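Lectin 2 (Agrocybe aegerita, PDB 4TQJ) specifically recognises N-acetylglucosamine at the non-reducing end of sugar chains, as a lectin with a beta-propeller fold. Local coordinates at residues Phe24-Val29 against Glu392-Trp397; Ala43-Ala48 against Phe93-Lys98; Cys251-Asn256 against Lys266-Asp271; Asp192-Ile197 against Val212-Cys217. The protein carries 1 engineered substitution. All coordinates share one frame; numbering follows the deposited sequence.

Contact 1. Residues Phe24-Val29 against Glu392-Trp397; sequences FGLDGV and ETTVCW
The ring of the beta-propeller is closed here, where Phe24 of strand 20-25 pairs with Val395 of the C-terminal strand 395-399. The late strand completes a blade whose other strands come from the N-terminal part of the chain. This is the "velcro" closure of propeller folds. Phe24 and Val395 form an antiparallel hydrogen-bonded pair. Phe24 N donates to Val395 O over 2.6 Å, nearly in line with the C=O bond. The return bond, Val395 N to Phe24 O, is longer at 3.2 Å. Beyond this pair the strands part, and water 1 takes over. It lies 2.8 Å from Gly25 O and 2.6 Å from Thr393 O and bridges the two carbonyls, though it has more acceptors around it than protons to give.

The side chains of Phe24 and Val395 lie next to each other and point the same way, with Phe24 CD2 4.0 Å from Val395 CB. The phenyl ring meets the Trp397 indole edge to edge, through Phe24 CE2 and Trp397 CD1. Val395 CG1, anti to the backbone N (chi1 -175°), reaches over one face of that indole. Trp397 NE1 is bonded to Arg61 O in strand 60-64, so the closing strand also touches the next blade. At the other end Thr394 CG2 rests against Gly25 CA. The OG1 of Thr394 turns elsewhere, to Ala390 O and Arg339 NH2. Leu26, in the turn after the strand, slants over Thr393, and its CD2 approaches Thr393 OG1 to 3.5 Å.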
# COMPACT_ATOMS: atom_id res chain seq x y z
N PHE A 24 -3.89 -16.47 10.44
CA PHE A 24 -5.13 -17.03 10.95
C PHE A 24 -4.83 -17.63 12.31
O PHE A 24 -4.45 -18.79 12.42
CB PHE A 24 -5.69 -18.09 10.00
CG PHE A 24 -6.11 -17.53 8.67
CD1 PHE A 24 -7.43 -17.13 8.46
CD2 PHE A 24 -5.19 -17.36 7.65
CE1 PHE A 24 -7.82 -16.60 7.24
CE2 PHE A 24 -5.57 -16.84 6.43
CZ PHE A 24 -6.88 -16.45 6.22
N GLY A 25 -4.94 -16.80 13.34
CA GLY A 25 -4.57 -17.20 14.69
C GLY A 25 -5.69 -17.99 15.34
O GLY A 25 -6.71 -18.30 14.71
N LEU A 26 -5.52 -18.30 16.63
CA LEU A 26 -6.51 -19.10 17.35
C LEU A 26 -7.83 -18.36 17.54
O LEU A 26 -8.89 -18.98 17.58
CB LEU A 26 -5.95 -19.50 18.71
CG LEU A 26 -4.69 -20.37 18.66
CD1 LEU A 26 -4.09 -20.53 20.08
CD2 LEU A 26 -4.99 -21.72 18.00
N ASP A 27 -7.77 -17.04 17.66
CA ASP A 27 -8.96 -16.26 18.00
C ASP A 27 -9.45 -15.41 16.84
O ASP A 27 -10.37 -14.59 17.00
CB ASP A 27 -8.70 -15.38 19.23
CG ASP A 27 -8.22 -16.18 20.45
OD1 ASP A 27 -8.65 -17.33 20.65
OD2 ASP A 27 -7.42 -15.63 21.22
N GLY A 28 -8.85 -15.59 15.67
CA GLY A 28 -9.28 -14.86 14.50
C GLY A 28 -8.11 -14.41 13.65
O GLY A 28 -6.96 -14.72 13.94
N VAL A 29 -8.42 -13.66 12.61
CA VAL A 29 -7.44 -13.19 11.65
C VAL A 29 -6.65 -12.01 12.21
O VAL A 29 -7.21 -10.97 12.55
CB VAL A 29 -8.13 -12.76 10.35
CG1 VAL A 29 -7.11 -12.40 9.27
CG2 VAL A 29 -9.07 -13.87 9.87
N GLU A 392 -0.35 -26.70 13.64
CA GLU A 392 -1.52 -27.58 13.63
C GLU A 392 -2.85 -26.83 13.69
O GLU A 392 -3.89 -27.33 13.23
CB GLU A 392 -1.45 -28.57 14.80
CG GLU A 392 -0.35 -29.59 14.68
CD GLU A 392 1.01 -29.05 15.10
OE1 GLU A 392 1.07 -27.99 15.76
OE2 GLU A 392 2.02 -29.70 14.75
N THR A 393 -2.81 -25.62 14.24
CA THR A 393 -4.03 -24.90 14.61
C THR A 393 -4.11 -23.50 14.01
O THR A 393 -5.16 -22.86 14.05
CB THR A 393 -4.09 -24.76 16.14
OG1 THR A 393 -2.88 -24.15 16.59
CG2 THR A 393 -4.21 -26.13 16.79
N THR A 394 -3.00 -23.01 13.47
CA THR A 394 -2.96 -21.67 12.87
C THR A 394 -2.38 -21.76 11.47
O THR A 394 -1.70 -22.72 11.14
CB THR A 394 -2.09 -20.71 13.69
OG1 THR A 394 -0.75 -21.22 13.78
CG2 THR A 394 -2.68 -20.52 15.11
N VAL A 395 -2.66 -20.74 10.65
CA VAL A 395 -2.06 -20.59 9.34
C VAL A 395 -1.48 -19.19 9.27
O VAL A 395 -2.12 -18.23 9.70
CB VAL A 395 -3.11 -20.72 8.22
CG1 VAL A 395 -2.43 -20.68 6.84
CG2 VAL A 395 -3.91 -21.98 8.39
N CYS A 396 -0.26 -19.06 8.77
CA CYS A 396 0.32 -17.73 8.53
C CYS A 396 0.84 -17.63 7.12
O CYS A 396 1.46 -18.57 6.60
CB CYS A 396 1.50 -17.46 9.45
SG CYS A 396 1.05 -17.18 11.12
N TRP A 397 0.61 -16.48 6.51
CA TRP A 397 1.08 -16.23 5.17
C TRP A 397 1.70 -14.84 5.13
O TRP A 397 1.34 -13.95 5.91
CB TRP A 397 -0.09 -16.21 4.19
CG TRP A 397 -0.95 -17.45 4.07
CD1 TRP A 397 -2.30 -17.53 4.31
CD2 TRP A 397 -0.55 -18.76 3.62
NE1 TRP A 397 -2.75 -18.80 4.04
CE2 TRP A 397 -1.70 -19.57 3.62
CE3 TRP A 397 0.67 -19.31 3.22
CZ2 TRP A 397 -1.67 -20.91 3.25
CZ3 TRP A 397 0.71 -20.64 2.85
CH2 TRP A 397 -0.45 -21.43 2.87
O HOH W 1 -6.76 -20.85 13.49

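Contact 2. Residues Ala43-Ala48 against Phe93-Lys98; sequences AVKNFA and FADPPK
Phe47 and Pro97 slide past each other in opposite directions. Phe47 CZ comes to 3.6 Å from Pro97 CB, and Phe47 CE2 lies close to the same carbon and to Pro97 CG. The Asn46 side chain crosses the same proline at about a right angle, with ND2 3.6 Å from Pro97 CD. Its other branch turns back: Asn46 OD1 accepts the N-H of Phe47 on a lone pair in the carbonyl plane, and it also takes Trp54 NE1. This holds the amide beside the proline. Val44 meets Phe93 at about a right angle as well, through Val44 CG2 and Phe93 CB 3.6 Å apart. Ala43 CB touches Phe93 CD2 at 3.7 Å.

The contact joins two neighbouring blades of the beta-propeller. Residues 43-44 end the outermost strand of one blade, and 45-48 are the loop after it. Residues 93-98 form the loop that leads into the outermost strand of the next.

Asp95 extends from this loop with its CG pointing away from the backbone N (chi1 178°), which brings the carboxylate to Val44 and Lys45. Val44 CG1 packs against Asp95 CG. Lys45, at the centre of an inverse gamma turn, donates its backbone N-H to Asp95 OD2 over 3.0 Å from 60° out of the carboxylate plane. Water 2 bridges the two backbones, donating to Ala43 O and accepting from Phe93 N.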
# COMPACT_ATOMS: atom_id res chain seq x y z
N ALA A 43 -8.31 -8.35 13.02
CA ALA A 43 -9.20 -7.75 12.03
C ALA A 43 -10.58 -8.42 11.89
O ALA A 43 -11.55 -7.76 11.52
CB ALA A 43 -8.50 -7.65 10.67
N VAL A 44 -10.65 -9.73 12.16
CA VAL A 44 -11.89 -10.50 11.99
C VAL A 44 -11.96 -11.64 12.99
O VAL A 44 -11.06 -12.50 13.03
CB VAL A 44 -11.99 -11.12 10.58
CG1 VAL A 44 -13.23 -11.99 10.47
CG2 VAL A 44 -11.98 -10.05 9.52
N LYS A 45 -13.02 -11.66 13.80
CA LYS A 45 -13.22 -12.72 14.78
C LYS A 45 -13.90 -13.91 14.14
O LYS A 45 -15.07 -14.20 14.40
CB LYS A 45 -14.04 -12.21 15.97
CG LYS A 45 -13.27 -11.27 16.89
CD LYS A 45 -14.16 -10.64 17.96
CE LYS A 45 -13.33 -9.91 19.01
NZ LYS A 45 -12.41 -8.90 18.42
N ASN A 46 -13.16 -14.59 13.28
CA ASN A 46 -13.67 -15.73 12.55
C ASN A 46 -12.49 -16.38 11.81
O ASN A 46 -11.36 -15.95 11.98
CB ASN A 46 -14.77 -15.28 11.59
CG ASN A 46 -15.81 -16.36 11.34
OD1 ASN A 46 -15.48 -17.53 11.14
ND2 ASN A 46 -17.09 -15.98 11.35
N PHE A 47 -12.75 -17.41 11.01
CA PHE A 47 -11.68 -18.09 10.28
C PHE A 47 -10.61 -18.66 11.20
O PHE A 47 -9.45 -18.74 10.83
CB PHE A 47 -11.02 -17.11 9.31
CG PHE A 47 -11.94 -16.56 8.27
CD1 PHE A 47 -12.36 -17.35 7.21
CD2 PHE A 47 -12.38 -15.25 8.34
CE1 PHE A 47 -13.21 -16.84 6.24
CE2 PHE A 47 -13.23 -14.74 7.38
CZ PHE A 47 -13.64 -15.53 6.32
N ALA A 48 -11.00 -19.07 12.40
CA ALA A 48 -10.02 -19.43 13.42
C ALA A 48 -10.36 -20.71 14.19
O ALA A 48 -11.52 -21.13 14.23
CB ALA A 48 -9.84 -18.26 14.39
N PHE A 93 -11.71 -4.90 7.73
CA PHE A 93 -12.19 -6.12 7.07
C PHE A 93 -13.58 -6.49 7.57
O PHE A 93 -13.83 -6.50 8.77
CB PHE A 93 -11.23 -7.28 7.34
CG PHE A 93 -9.89 -7.13 6.66
CD1 PHE A 93 -9.62 -7.79 5.47
CD2 PHE A 93 -8.91 -6.32 7.22
CE1 PHE A 93 -8.39 -7.65 4.85
CE2 PHE A 93 -7.68 -6.18 6.59
CZ PHE A 93 -7.42 -6.84 5.41
N ALA A 94 -14.47 -6.81 6.64
CA ALA A 94 -15.85 -7.15 6.99
C ALA A 94 -15.92 -8.31 7.97
O ALA A 94 -15.28 -9.33 7.77
CB ALA A 94 -16.68 -7.44 5.74
N ASP A 95 -16.72 -8.14 9.01
CA ASP A 95 -16.90 -9.16 10.04
C ASP A 95 -18.30 -8.98 10.62
O ASP A 95 -18.61 -7.93 11.17
CB ASP A 95 -15.83 -9.00 11.13
CG ASP A 95 -15.98 -10.00 12.27
OD1 ASP A 95 -16.70 -11.00 12.08
OD2 ASP A 95 -15.37 -9.79 13.34
N PRO A 96 -19.15 -10.02 10.51
CA PRO A 96 -18.84 -11.36 10.00
C PRO A 96 -18.66 -11.39 8.48
O PRO A 96 -19.12 -10.48 7.79
CB PRO A 96 -20.08 -12.17 10.39
CG PRO A 96 -21.18 -11.18 10.42
CD PRO A 96 -20.56 -9.89 10.91
N PRO A 97 -18.00 -12.44 7.97
CA PRO A 97 -17.78 -12.59 6.53
C PRO A 97 -19.06 -13.00 5.82
O PRO A 97 -20.02 -13.41 6.48
CB PRO A 97 -16.74 -13.70 6.46
CG PRO A 97 -17.01 -14.54 7.67
CD PRO A 97 -17.45 -13.57 8.74
N LYS A 98 -19.08 -12.91 4.50
CA LYS A 98 -20.26 -13.29 3.71
C LYS A 98 -20.00 -14.55 2.89
O LYS A 98 -18.94 -14.70 2.29
CB LYS A 98 -20.64 -12.14 2.78
CG LYS A 98 -21.94 -12.35 2.01
CD LYS A 98 -22.23 -11.16 1.11
CE LYS A 98 -23.47 -11.40 0.24
NZ LYS A 98 -23.64 -10.32 -0.78
O HOH W 2 -11.07 -5.23 10.48
O HOH W 3 -13.89 -6.74 13.47

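Contact 3. Residues Cys251-Asn256 against Lys266-Asp271; sequences CWVALN and KLVIND
Cys251 and Ile269 belong to an antiparallel hairpin at the outer edge of a propeller blade, where strand 266-269 is the last of four. Cys251 N bonds to Ile269 O at 2.8 Å, while Cys251 O accepts from Val268 N at 2.8 Å. Two residues thus face Cys251, which makes a classic beta bulge and shifts the register by one. Val253 and Lys266 continue the ladder with bonds in both directions. Each blade of the beta-propeller ends in such an outer strand pair.

Val268, the extra residue of the bulge, brings its side chain alongside residues 251-253. With chi1 at -62° CG1 lies anti to the carbonyl carbon. This places CG2 between the backbone N and the carbonyl carbon, 3.4 Å from Cys251 O. The same methyl meets Val253 CG1 at 3.6 Å, the two valines crossing at about a right angle. Cys251 CB also packs on Ile269 CB, on the face that carries Val253.

On the face of Trp252 and Leu267 the indole lies over the opposing strand. Leu267 CD1 makes a CH-pi contact with its five-membered ring, 3.8 Å from the centroid and 18° off the normal. At the six-membered ring Trp252 CE3 comes to 3.3 Å from Leu267 N.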
# COMPACT_ATOMS: atom_id res chain seq x y z
N CYS A 251 20.69 -28.98 -7.95
CA CYS A 251 19.53 -28.38 -8.62
C CYS A 251 19.57 -28.56 -10.13
O CYS A 251 20.55 -28.21 -10.80
CB CYS A 251 19.44 -26.88 -8.32
SG CYS A 251 19.36 -26.48 -6.58
N TRP A 252 18.47 -29.10 -10.65
CA TRP A 252 18.28 -29.36 -12.07
C TRP A 252 17.27 -28.37 -12.63
O TRP A 252 16.23 -28.15 -12.01
CB TRP A 252 17.71 -30.76 -12.24
CG TRP A 252 18.70 -31.83 -11.92
CD1 TRP A 252 18.93 -32.42 -10.70
CD2 TRP A 252 19.61 -32.45 -12.84
NE1 TRP A 252 19.92 -33.36 -10.81
CE2 TRP A 252 20.35 -33.41 -12.12
CE3 TRP A 252 19.85 -32.29 -14.21
CZ2 TRP A 252 21.34 -34.20 -12.72
CZ3 TRP A 252 20.84 -33.08 -14.81
CH2 TRP A 252 21.56 -34.02 -14.06
N VAL A 253 17.55 -27.76 -13.78
CA VAL A 253 16.54 -26.95 -14.44
C VAL A 253 16.31 -27.28 -15.92
O VAL A 253 17.20 -27.80 -16.61
CB VAL A 253 16.73 -25.40 -14.24
CG1 VAL A 253 17.65 -25.07 -13.09
CG2 VAL A 253 17.16 -24.74 -15.53
N ALA A 254 15.10 -26.99 -16.36
CA ALA A 254 14.75 -27.03 -17.77
C ALA A 254 14.12 -25.68 -18.11
O ALA A 254 13.12 -25.28 -17.49
CB ALA A 254 13.78 -28.15 -18.04
N LEU A 255 14.70 -25.00 -19.09
CA LEU A 255 14.28 -23.65 -19.41
C LEU A 255 13.15 -23.60 -20.45
O LEU A 255 13.15 -24.35 -21.44
CB LEU A 255 15.47 -22.81 -19.85
CG LEU A 255 16.65 -22.63 -18.88
CD1 LEU A 255 17.79 -21.95 -19.62
CD2 LEU A 255 16.25 -21.83 -17.63
N ASN A 256 12.19 -22.72 -20.20
CA ASN A 256 11.06 -22.43 -21.07
C ASN A 256 11.55 -21.59 -22.23
O ASN A 256 12.28 -20.62 -22.02
CB ASN A 256 10.01 -21.64 -20.27
CG ASN A 256 8.68 -21.51 -21.00
OD1 ASN A 256 8.61 -21.45 -22.23
ND2 ASN A 256 7.60 -21.47 -20.22
N LYS A 266 19.22 -29.80 -17.05
CA LYS A 266 20.64 -29.68 -16.73
C LYS A 266 20.89 -29.39 -15.25
O LYS A 266 20.09 -28.73 -14.60
CB LYS A 266 21.29 -28.57 -17.57
CG LYS A 266 21.10 -28.72 -19.07
CD LYS A 266 21.85 -27.63 -19.83
CE LYS A 266 21.26 -27.40 -21.21
NZ LYS A 266 22.30 -27.24 -22.28
N LEU A 267 22.01 -29.88 -14.73
CA LEU A 267 22.41 -29.61 -13.35
C LEU A 267 23.11 -28.26 -13.31
O LEU A 267 24.20 -28.11 -13.86
CB LEU A 267 23.38 -30.68 -12.84
CG LEU A 267 23.78 -30.46 -11.37
CD1 LEU A 267 22.69 -31.00 -10.48
CD2 LEU A 267 25.13 -31.09 -11.00
N VAL A 268 22.50 -27.28 -12.64
CA VAL A 268 23.04 -25.92 -12.63
C VAL A 268 23.77 -25.55 -11.35
O VAL A 268 24.53 -24.60 -11.32
CB VAL A 268 21.93 -24.88 -12.84
CG1 VAL A 268 21.25 -25.07 -14.21
CG2 VAL A 268 20.93 -24.97 -11.71
N ILE A 269 23.47 -26.28 -10.26
CA ILE A 269 24.08 -26.02 -8.97
C ILE A 269 24.32 -27.37 -8.31
O ILE A 269 23.39 -28.19 -8.20
CB ILE A 269 23.14 -25.23 -8.04
CG1 ILE A 269 22.73 -23.89 -8.65
CG2 ILE A 269 23.79 -25.00 -6.67
CD1 ILE A 269 21.53 -23.30 -7.94
N ASN A 270 25.55 -27.62 -7.85
CA ASN A 270 25.84 -28.88 -7.17
C ASN A 270 25.63 -28.80 -5.66
O ASN A 270 26.48 -29.22 -4.86
CB ASN A 270 27.22 -29.42 -7.55
CG ASN A 270 28.36 -28.66 -6.88
OD1 ASN A 270 28.18 -27.56 -6.37
ND2 ASN A 270 29.55 -29.26 -6.89
N ASP A 271 24.46 -28.30 -5.26
CA ASP A 271 24.10 -28.16 -3.86
C ASP A 271 22.59 -28.08 -3.71
O ASP A 271 21.88 -28.05 -4.71
CB ASP A 271 24.72 -26.90 -3.28
CG ASP A 271 25.25 -27.09 -1.86
OD1 ASP A 271 24.52 -27.64 -1.01
OD2 ASP A 271 26.41 -26.71 -1.62

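Contact 4. Residues Asp192-Ile197 against Val212-Cys217; sequences DKHVFI and VIDNFC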
# COMPACT_ATOMS: atom_id res chain seq x y z
N ASP A 192 3.18 -38.77 -13.21
CA ASP A 192 3.98 -39.96 -12.97
C ASP A 192 5.21 -39.97 -13.87
O ASP A 192 6.33 -40.08 -13.39
CB ASP A 192 3.14 -41.23 -13.16
CG ASP A 192 2.25 -41.53 -11.96
OD1 ASP A 192 2.69 -41.32 -10.80
OD2 ASP A 192 1.11 -41.96 -12.16
N LYS A 193 5.00 -39.84 -15.18
CA LYS A 193 6.09 -39.92 -16.13
C LYS A 193 6.39 -38.63 -16.90
O LYS A 193 7.35 -38.59 -17.66
CB LYS A 193 5.85 -41.10 -17.09
CG LYS A 193 5.39 -42.36 -16.33
CD LYS A 193 5.99 -43.62 -16.88
CE LYS A 193 7.49 -43.49 -17.05
NZ LYS A 193 8.26 -44.47 -16.24
N HIS A 194 5.60 -37.57 -16.69
CA HIS A 194 5.84 -36.31 -17.40
C HIS A 194 5.35 -35.10 -16.63
O HIS A 194 4.40 -35.18 -15.88
CB HIS A 194 5.09 -36.27 -18.74
CG HIS A 194 5.15 -37.53 -19.54
ND1 HIS A 194 6.20 -37.83 -20.38
CD2 HIS A 194 4.27 -38.55 -19.66
CE1 HIS A 194 5.97 -38.99 -20.97
NE2 HIS A 194 4.80 -39.44 -20.55
N VAL A 195 6.01 -33.96 -16.85
CA VAL A 195 5.41 -32.68 -16.50
C VAL A 195 4.44 -32.36 -17.63
O VAL A 195 4.81 -32.43 -18.80
CB VAL A 195 6.46 -31.55 -16.39
CG1 VAL A 195 5.80 -30.21 -16.04
CG2 VAL A 195 7.53 -31.91 -15.36
N PHE A 196 3.19 -32.05 -17.28
CA PHE A 196 2.16 -31.74 -18.25
C PHE A 196 1.82 -30.26 -18.14
O PHE A 196 1.88 -29.70 -17.04
CB PHE A 196 0.86 -32.53 -17.98
CG PHE A 196 0.96 -34.02 -18.20
CD1 PHE A 196 0.78 -34.56 -19.47
CD2 PHE A 196 1.20 -34.88 -17.13
CE1 PHE A 196 0.86 -35.95 -19.68
CE2 PHE A 196 1.27 -36.26 -17.34
CZ PHE A 196 1.10 -36.79 -18.61
N ILE A 197 1.44 -29.65 -19.25
CA ILE A 197 0.90 -28.29 -19.23
C ILE A 197 -0.49 -28.32 -19.85
O ILE A 197 -0.73 -29.03 -20.82
CB ILE A 197 1.75 -27.33 -20.08
CG1 ILE A 197 3.20 -27.31 -19.61
CG2 ILE A 197 1.15 -25.91 -20.05
CD1 ILE A 197 3.40 -26.76 -18.23
N VAL A 212 5.42 -32.15 -21.57
CA VAL A 212 6.48 -31.24 -21.99
C VAL A 212 7.89 -31.61 -21.51
O VAL A 212 8.87 -31.15 -22.10
CB VAL A 212 6.21 -29.78 -21.55
CG1 VAL A 212 4.96 -29.24 -22.25
CG2 VAL A 212 6.11 -29.70 -20.03
N ILE A 213 7.99 -32.39 -20.44
CA ILE A 213 9.30 -32.85 -19.95
C ILE A 213 9.17 -34.27 -19.42
O ILE A 213 8.18 -34.60 -18.75
CB ILE A 213 9.86 -31.96 -18.80
CG1 ILE A 213 9.84 -30.47 -19.17
CG2 ILE A 213 11.29 -32.38 -18.43
CD1 ILE A 213 10.02 -29.57 -17.97
N ASP A 214 10.15 -35.11 -19.72
CA ASP A 214 10.15 -36.48 -19.23
C ASP A 214 11.12 -36.57 -18.06
O ASP A 214 12.14 -37.26 -18.13
CB ASP A 214 10.55 -37.47 -20.33
CG ASP A 214 9.62 -37.43 -21.53
OD1 ASP A 214 8.46 -37.00 -21.38
OD2 ASP A 214 10.04 -37.83 -22.63
N ASN A 215 10.79 -35.84 -17.00
CA ASN A 215 11.68 -35.66 -15.85
C ASN A 215 10.92 -34.89 -14.75
O ASN A 215 9.73 -34.56 -14.92
CB ASN A 215 12.96 -34.92 -16.27
CG ASN A 215 14.21 -35.43 -15.53
OD1 ASN A 215 14.15 -35.78 -14.36
ND2 ASN A 215 15.34 -35.46 -16.23
N PHE A 216 11.59 -34.64 -13.64
CA PHE A 216 10.98 -33.98 -12.49
C PHE A 216 9.77 -34.73 -11.92
O PHE A 216 8.95 -34.15 -11.21
CB PHE A 216 10.58 -32.53 -12.83
CG PHE A 216 11.73 -31.65 -13.21
CD1 PHE A 216 12.68 -31.28 -12.27
CD2 PHE A 216 11.86 -31.17 -14.50
CE1 PHE A 216 13.74 -30.45 -12.62
CE2 PHE A 216 12.91 -30.35 -14.86
CZ PHE A 216 13.86 -29.99 -13.92
N CYS A 217 9.66 -36.02 -12.20
CA CYS A 217 8.50 -36.78 -11.75
C CYS A 217 8.87 -38.04 -10.98
O CYS A 217 9.99 -38.55 -11.08
CB CYS A 217 7.61 -37.15 -12.95
SG CYS A 217 6.84 -35.75 -13.74
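Val195 is closely packed by residues 212-217, while His194 next to it reaches Asp214 at the more exposed side. Val195 CG2 touches Asn215 O at 3.5 Å and also lies near Ile213 CB, Phe216 CB and Cys217 SG. Val195 CG1, trans to N across the CA-CB bond (chi1 179°), is directed to Val212 CG2. Ile197 continues this buried row, its CG1 crossing Val212 at about a right angle with 3.7 Å to Val212 CG1. Cys217 closes the other end. Its SG lies 3.3 Å from His194 O, and its CB lies 3.2 Å from Asp192 O.

The backbone frame is the outer hairpin of a propeller blade, within an FG-GAP-like repeat. Val195 N bonds to Ile213 O, and Val212 N bonds to Val195 O at 2.9 Å. Val212 and Ile213 both face Val195 in a classic beta bulge. Behind them the adjoining blade adds Ile243, which touches Val195, Ile213 and Phe216.

The exposed side has fewer contacts and is polar. His194 ND1 donates to Asp214 OD1 over 2.6 Å. The oxygen lies practically in the imidazole plane, but the nitrogen meets it from 41° out of the carboxylate plane, and the two planes are 63° apart. The carboxylate may stabilise a positive charge on the ring. The side chains of Lys193 and Asp192 start away from residues 212-217: Lys193 NZ bonds to Asp219 O, and Asp192 OD1 binds His172 and forms a salt bridge with Arg171.

How the contacts relate
From the N terminus, residues 24-29 open contact 1, which closes only at 392-397. The other three contacts are nested inside this long loop. Contact 2 comes first, from 43-48 to 93-98, and ties the N-terminal blade to the one after it. It touches contact 1 through the neighbouring strands 28-32 and 41-44, where Val29 and Ala43 pair. Contact 4 follows and contact 3 comes last, each closing a short hairpin in series, without crossing. These two lie across the propeller from contacts 1 and 2. They touch each other where Phe216 and Ile213 pack on strand 251-254, so that two more adjoining blades are joined.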